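Local coordinates for protein glycosyl hydrolase, family 8 (Clostridium perfringens, PDB 3REN) that is an alpha-amylase, which probably hydrolyses alpha-glucosidic bonds in starch-like polysaccharides within an (alpha/alpha)6-barrel, at residues A[108-120]-A[146-160]. Residues are numbered along the deposited sequence; the frame is centred on the assembly and turned at random.
Sequences SPSSATIDELRII and LLKHAEENETLVDYI. With SO4 (sulfate ion), chain E.
In T113, chi1 of -69° sets OG1 beside its own backbone N and CG2 anti to that N, which sends the hydroxyl to V157 and the methyl to L156. This is a strand-to-helix junction of the (alpha/alpha)6-barrel. Strand 111-112 pairs antiparallel with strand 155-160, and helix 113-130 starts at once, with A112 at its N-cap. Segments 113-120 and 146-150 run antiparallel (179°), their axes 12.2 Å apart at the closest.

S111 and I160 form a hydrogen-bonded pair. S111 N donates to I160 O at 2.8 Å. I160 N returns a bond to S111 O. A112 and Y159 follow as a non-hydrogen-bonded pair. T113 N then donates to D158 O. The buried T113 hydroxyl gives its proton to V157 O, with OG1 2.6 Å from that oxygen. Thus backbone N and side chain of one residue hold two successive carbonyls. The CD1 methyl of I160 lies against the same hydroxyl.

L146 is the knob on the helix side, set among T113, E116, L117 and I120. Its CD1 packs 3.7 Å from L117 CD2 and also touches I120 CD1. Its CD2 faces T113 OG1 and E116 CG. L156 crosses T113 at about a right angle, and its CD1 meets L117 CD1 tip to tip. M179 of helix 176-185 touches both L117 and L156. E116 OE1 accepts a hydrogen bond from I98 N.

At the outer end, S110 CB lies oblique to the Y159 ring, near CE1 and OH, and Y159 OH hydrogen-bonds D161 OD2. S111 OG hydrogen-bonds I98 O. A water donates to S111 OG at 2.9 Å and, weakly, to I160 O.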
loop_
_atom_site.group_PDB
_atom_site.type_symbol
_atom_site.label_atom_id
_atom_site.label_comp_id
_atom_site.label_asym_id
_atom_site.label_seq_id
_atom_site.Cartn_x
_atom_site.Cartn_y
_atom_site.Cartn_z
ATOM N N SER A 108 7.281 17.742 5.046
ATOM C CA SER A 108 6.111 18.084 5.840
ATOM C C SER A 108 6.347 17.649 7.272
ATOM O O SER A 108 6.952 16.593 7.501
ATOM C CB SER A 108 4.875 17.378 5.309
ATOM O OG SER A 108 4.500 17.929 4.072
ATOM N N PRO A 109 5.894 18.467 8.250
ATOM C CA PRO A 109 6.078 18.104 9.660
ATOM C C PRO A 109 5.129 17.011 10.122
ATOM O O PRO A 109 5.115 16.649 11.296
ATOM C CB PRO A 109 5.776 19.416 10.407
ATOM C CG PRO A 109 4.858 20.167 9.504
ATOM C CD PRO A 109 5.325 19.832 8.107
ATOM N N SER A 110 4.370 16.427 9.215
ATOM C CA SER A 110 3.445 15.400 9.648
ATOM C C SER A 110 3.757 14.045 9.014
ATOM O O SER A 110 4.463 13.969 7.975
ATOM C CB SER A 110 2.015 15.862 9.395
ATOM O OG SER A 110 1.795 15.814 8.025
ATOM N N SER A 111 3.230 13.007 9.659
ATOM C CA SER A 111 3.480 11.614 9.333
ATOM C C SER A 111 2.161 10.801 9.379
ATOM O O SER A 111 1.258 11.171 10.118
ATOM C CB SER A 111 4.429 11.027 10.363
ATOM O OG SER A 111 5.701 11.602 10.221
ATOM N N ALA A 112 2.090 9.704 8.625
ATOM C CA ALA A 112 0.960 8.757 8.672
ATOM C C ALA A 112 1.518 7.389 9.092
ATOM O O ALA A 112 2.456 6.909 8.479
ATOM C CB ALA A 112 0.329 8.644 7.275
ATOM N N THR A 113 0.927 6.755 10.103
ATOM C CA THR A 113 1.372 5.470 10.628
ATOM C C THR A 113 1.587 4.401 9.543
ATOM O O THR A 113 2.557 3.617 9.589
ATOM C CB THR A 113 0.389 5.023 11.707
ATOM O OG1 THR A 113 0.525 5.891 12.843
ATOM C CG2 THR A 113 0.620 3.586 12.171
ATOM N N ILE A 114 0.695 4.375 8.550
ATOM C CA ILE A 114 0.793 3.352 7.519
ATOM C C ILE A 114 2.100 3.489 6.738
ATOM O O ILE A 114 2.707 2.478 6.390
ATOM C CB ILE A 114 -0.451 3.383 6.572
ATOM C CG1 ILE A 114 -0.437 2.171 5.620
ATOM C CG2 ILE A 114 -0.502 4.741 5.821
ATOM C CD1 ILE A 114 -1.635 2.063 4.596
ATOM N N ASP A 115 2.542 4.721 6.455
ATOM C CA ASP A 115 3.801 4.897 5.746
ATOM C C ASP A 115 4.997 4.448 6.603
ATOM O O ASP A 115 5.968 3.888 6.065
ATOM C CB ASP A 115 4.069 6.347 5.345
ATOM C CG ASP A 115 2.998 6.950 4.487
ATOM O OD1 ASP A 115 2.351 6.235 3.693
ATOM O OD2 ASP A 115 2.845 8.189 4.591
ATOM N N GLU A 116 4.945 4.730 7.905
ATOM C CA GLU A 116 6.020 4.350 8.818
ATOM C C GLU A 116 6.110 2.837 8.854
ATOM O O GLU A 116 7.188 2.280 8.739
ATOM C CB GLU A 116 5.775 4.874 10.249
ATOM C CG GLU A 116 5.345 6.339 10.314
ATOM C CD GLU A 116 6.401 7.227 9.683
ATOM O OE1 GLU A 116 7.607 6.889 9.835
ATOM O OE2 GLU A 116 6.046 8.240 9.049
ATOM N N LEU A 117 4.958 2.174 8.990
ATOM C CA LEU A 117 4.953 0.729 9.110
ATOM C C LEU A 117 5.389 0.056 7.788
ATOM O O LEU A 117 6.008 -0.988 7.839
ATOM C CB LEU A 117 3.582 0.203 9.569
ATOM C CG LEU A 117 3.226 0.493 11.039
ATOM C CD1 LEU A 117 1.728 0.275 11.303
ATOM C CD2 LEU A 117 4.038 -0.373 11.953
ATOM N N ARG A 118 5.035 0.638 6.628
ATOM C CA ARG A 118 5.455 0.089 5.340
ATOM C C ARG A 118 6.983 0.120 5.188
ATOM O O ARG A 118 7.580 -0.810 4.631
ATOM C CB ARG A 118 4.845 0.862 4.187
ATOM C CG ARG A 118 5.035 0.201 2.822
ATOM C CD ARG A 118 4.501 1.048 1.678
ATOM N NE ARG A 118 3.035 1.217 1.695
ATOM C CZ ARG A 118 2.392 2.310 2.111
ATOM N NH1 ARG A 118 3.046 3.356 2.609
ATOM N NH2 ARG A 118 1.065 2.356 2.048
ATOM N N ILE A 119 7.595 1.205 5.640
ATOM C CA ILE A 119 9.046 1.378 5.638
ATOM C C ILE A 119 9.764 0.461 6.632
ATOM O O ILE A 119 10.806 -0.128 6.309
ATOM C CB ILE A 119 9.394 2.878 5.816
ATOM C CG1 ILE A 119 9.037 3.586 4.495
ATOM C CG2 ILE A 119 10.943 3.067 6.129
ATOM C CD1 ILE A 119 9.000 5.092 4.506
ATOM N N ILE A 120 9.201 0.305 7.826
ATOM C CA ILE A 120 9.727 -0.638 8.784
ATOM C C ILE A 120 9.708 -2.036 8.174
ATOM O O ILE A 120 10.682 -2.754 8.296
ATOM C CB ILE A 120 8.943 -0.599 10.107
ATOM C CG1 ILE A 120 9.334 0.634 10.913
ATOM C CG2 ILE A 120 9.226 -1.865 10.943
ATOM C CD1 ILE A 120 8.131 1.251 11.708
ATOM N N LEU A 146 7.196 5.435 16.737
ATOM C CA LEU A 146 5.751 5.159 16.608
ATOM C C LEU A 146 5.159 4.889 17.975
ATOM O O LEU A 146 4.087 5.409 18.290
ATOM C CB LEU A 146 5.460 3.952 15.729
ATOM C CG LEU A 146 5.245 4.123 14.240
ATOM C CD1 LEU A 146 5.062 2.733 13.629
ATOM C CD2 LEU A 146 4.080 5.073 13.938
ATOM N N LEU A 147 5.853 4.087 18.784
ATOM C CA LEU A 147 5.365 3.747 20.144
ATOM C C LEU A 147 5.288 4.966 21.067
ATOM O O LEU A 147 4.338 5.105 21.850
ATOM C CB LEU A 147 6.228 2.682 20.806
ATOM C CG LEU A 147 6.020 1.289 20.225
ATOM C CD1 LEU A 147 7.014 0.354 20.843
ATOM C CD2 LEU A 147 4.595 0.765 20.419
ATOM N N LYS A 148 6.313 5.796 20.986
ATOM C CA LYS A 148 6.388 7.036 21.726
ATOM C C LYS A 148 5.372 8.095 21.298
ATOM O O LYS A 148 4.897 8.869 22.128
ATOM C CB LYS A 148 7.803 7.616 21.646
ATOM C CG LYS A 148 7.980 8.929 22.391
ATOM N N HIS A 149 5.082 8.170 19.998
ATOM C CA HIS A 149 4.354 9.317 19.485
ATOM C C HIS A 149 2.969 9.025 18.937
ATOM O O HIS A 149 2.167 9.955 18.766
ATOM C CB HIS A 149 5.156 10.032 18.405
ATOM C CG HIS A 149 6.443 10.611 18.896
ATOM N ND1 HIS A 149 6.499 11.555 19.898
ATOM C CD2 HIS A 149 7.725 10.360 18.545
ATOM C CE1 HIS A 149 7.762 11.879 20.126
ATOM N NE2 HIS A 149 8.524 11.165 19.318
ATOM N N ALA A 150 2.679 7.764 18.650
ATOM C CA ALA A 150 1.416 7.443 17.993
ATOM C C ALA A 150 0.559 6.455 18.764
ATOM O O ALA A 150 -0.521 6.106 18.287
ATOM C CB ALA A 150 1.662 6.900 16.612
ATOM N N GLU A 151 1.040 5.986 19.920
ATOM C CA GLU A 151 0.378 4.883 20.616
ATOM C C GLU A 151 -0.503 5.377 21.772
ATOM O O GLU A 151 -0.127 6.270 22.516
ATOM C CB GLU A 151 1.390 3.834 21.086
ATOM C CG GLU A 151 0.774 2.581 21.790
ATOM C CD GLU A 151 0.680 2.726 23.308
ATOM O OE1 GLU A 151 1.247 3.697 23.858
ATOM O OE2 GLU A 151 0.013 1.898 23.970
ATOM N N GLU A 152 -1.683 4.818 21.880
ATOM C CA GLU A 152 -2.605 5.119 22.935
ATOM C C GLU A 152 -3.337 3.805 23.265
ATOM O O GLU A 152 -4.046 3.321 22.446
ATOM C CB GLU A 152 -3.509 6.258 22.440
ATOM O OE1 GLU A 152 -3.170 8.596 24.221
ATOM O OE2 GLU A 152 -4.837 7.972 25.429
ATOM N N ASN A 153 -3.133 3.262 24.456
ATOM C CA ASN A 153 -3.754 2.000 24.913
ATOM C C ASN A 153 -3.630 0.878 23.890
ATOM O O ASN A 153 -4.620 0.238 23.459
ATOM C CB ASN A 153 -5.199 2.213 25.358
ATOM C CG ASN A 153 -5.308 3.208 26.506
ATOM O OD1 ASN A 153 -5.986 4.235 26.377
ATOM N ND2 ASN A 153 -4.624 2.919 27.640
ATOM N N GLU A 154 -2.374 0.651 23.506
ATOM C CA GLU A 154 -2.014 -0.333 22.501
ATOM C C GLU A 154 -2.601 -0.128 21.096
ATOM O O GLU A 154 -2.459 -1.006 20.259
ATOM C CB GLU A 154 -2.275 -1.742 23.024
ATOM C CG GLU A 154 -1.315 -2.132 24.133
ATOM C CD GLU A 154 -1.714 -3.425 24.808
ATOM O OE1 GLU A 154 -0.849 -4.325 24.939
ATOM O OE2 GLU A 154 -2.905 -3.537 25.197
ATOM N N THR A 155 -3.255 1.007 20.853
ATOM C CA THR A 155 -3.772 1.369 19.521
ATOM C C THR A 155 -2.864 2.455 18.885
ATOM O O THR A 155 -2.581 3.465 19.525
ATOM C CB THR A 155 -5.189 1.980 19.631
ATOM O OG1 THR A 155 -6.077 1.026 20.207
ATOM C CG2 THR A 155 -5.754 2.426 18.266
ATOM N N LEU A 156 -2.433 2.239 17.645
ATOM C CA LEU A 156 -1.748 3.262 16.851
ATOM C C LEU A 156 -2.758 4.145 16.105
ATOM O O LEU A 156 -3.613 3.650 15.353
ATOM C CB LEU A 156 -0.780 2.615 15.825
ATOM C CG LEU A 156 0.314 1.666 16.303
ATOM C CD1 LEU A 156 1.320 1.360 15.168
ATOM C CD2 LEU A 156 1.039 2.331 17.476
ATOM N N VAL A 157 -2.658 5.448 16.307
ATOM C CA VAL A 157 -3.501 6.377 15.565
ATOM C C VAL A 157 -2.822 6.753 14.262
ATOM O O VAL A 157 -1.575 6.598 14.138
ATOM C CB VAL A 157 -3.848 7.634 16.420
ATOM C CG1 VAL A 157 -4.482 7.177 17.750
ATOM C CG2 VAL A 157 -2.610 8.461 16.677
ATOM N N ASP A 158 -3.629 7.250 13.318
ATOM C CA ASP A 158 -3.210 7.458 11.957
ATOM C C ASP A 158 -2.216 8.573 11.810
ATOM O O ASP A 158 -1.285 8.453 11.018
ATOM C CB ASP A 158 -4.387 7.857 11.054
ATOM C CG ASP A 158 -5.385 6.727 10.815
ATOM O OD1 ASP A 158 -5.112 5.528 11.128
ATOM O OD2 ASP A 158 -6.472 7.057 10.282
ATOM N N TYR A 159 -2.479 9.699 12.477
ATOM C CA TYR A 159 -1.874 10.990 12.089
ATOM C C TYR A 159 -0.999 11.485 13.226
ATOM O O TYR A 159 -1.366 11.364 14.386
ATOM C CB TYR A 159 -2.978 12.028 11.718
ATOM C CG TYR A 159 -2.429 13.434 11.490
ATOM C CD1 TYR A 159 -2.052 13.876 10.231
ATOM C CD2 TYR A 159 -2.220 14.283 12.572
ATOM C CE1 TYR A 159 -1.533 15.157 10.060
ATOM C CE2 TYR A 159 -1.697 15.514 12.421
ATOM C CZ TYR A 159 -1.360 15.964 11.186
ATOM O OH TYR A 159 -0.822 17.229 11.136
ATOM N N ILE A 160 0.179 12.012 12.896
ATOM C CA ILE A 160 1.123 12.520 13.921
ATOM C C ILE A 160 1.805 13.749 13.314
ATOM O O ILE A 160 2.246 13.702 12.160
ATOM C CB ILE A 160 2.252 11.520 14.336
ATOM C CG1 ILE A 160 1.740 10.111 14.685
ATOM C CG2 ILE A 160 3.112 12.100 15.505
ATOM C CD1 ILE A 160 1.734 9.097 13.460
HETATM S S SO4 E . 1.892 19.602 4.594
HETATM O O1 SO4 E . 1.113 20.715 4.072
HETATM O O2 SO4 E . 1.281 19.011 5.779
HETATM O O3 SO4 E . 1.983 18.580 3.562
HETATM O O4 SO4 E . 3.205 20.134 4.936
HETATM O O HOH W 1 5.380 13.408 12.502
#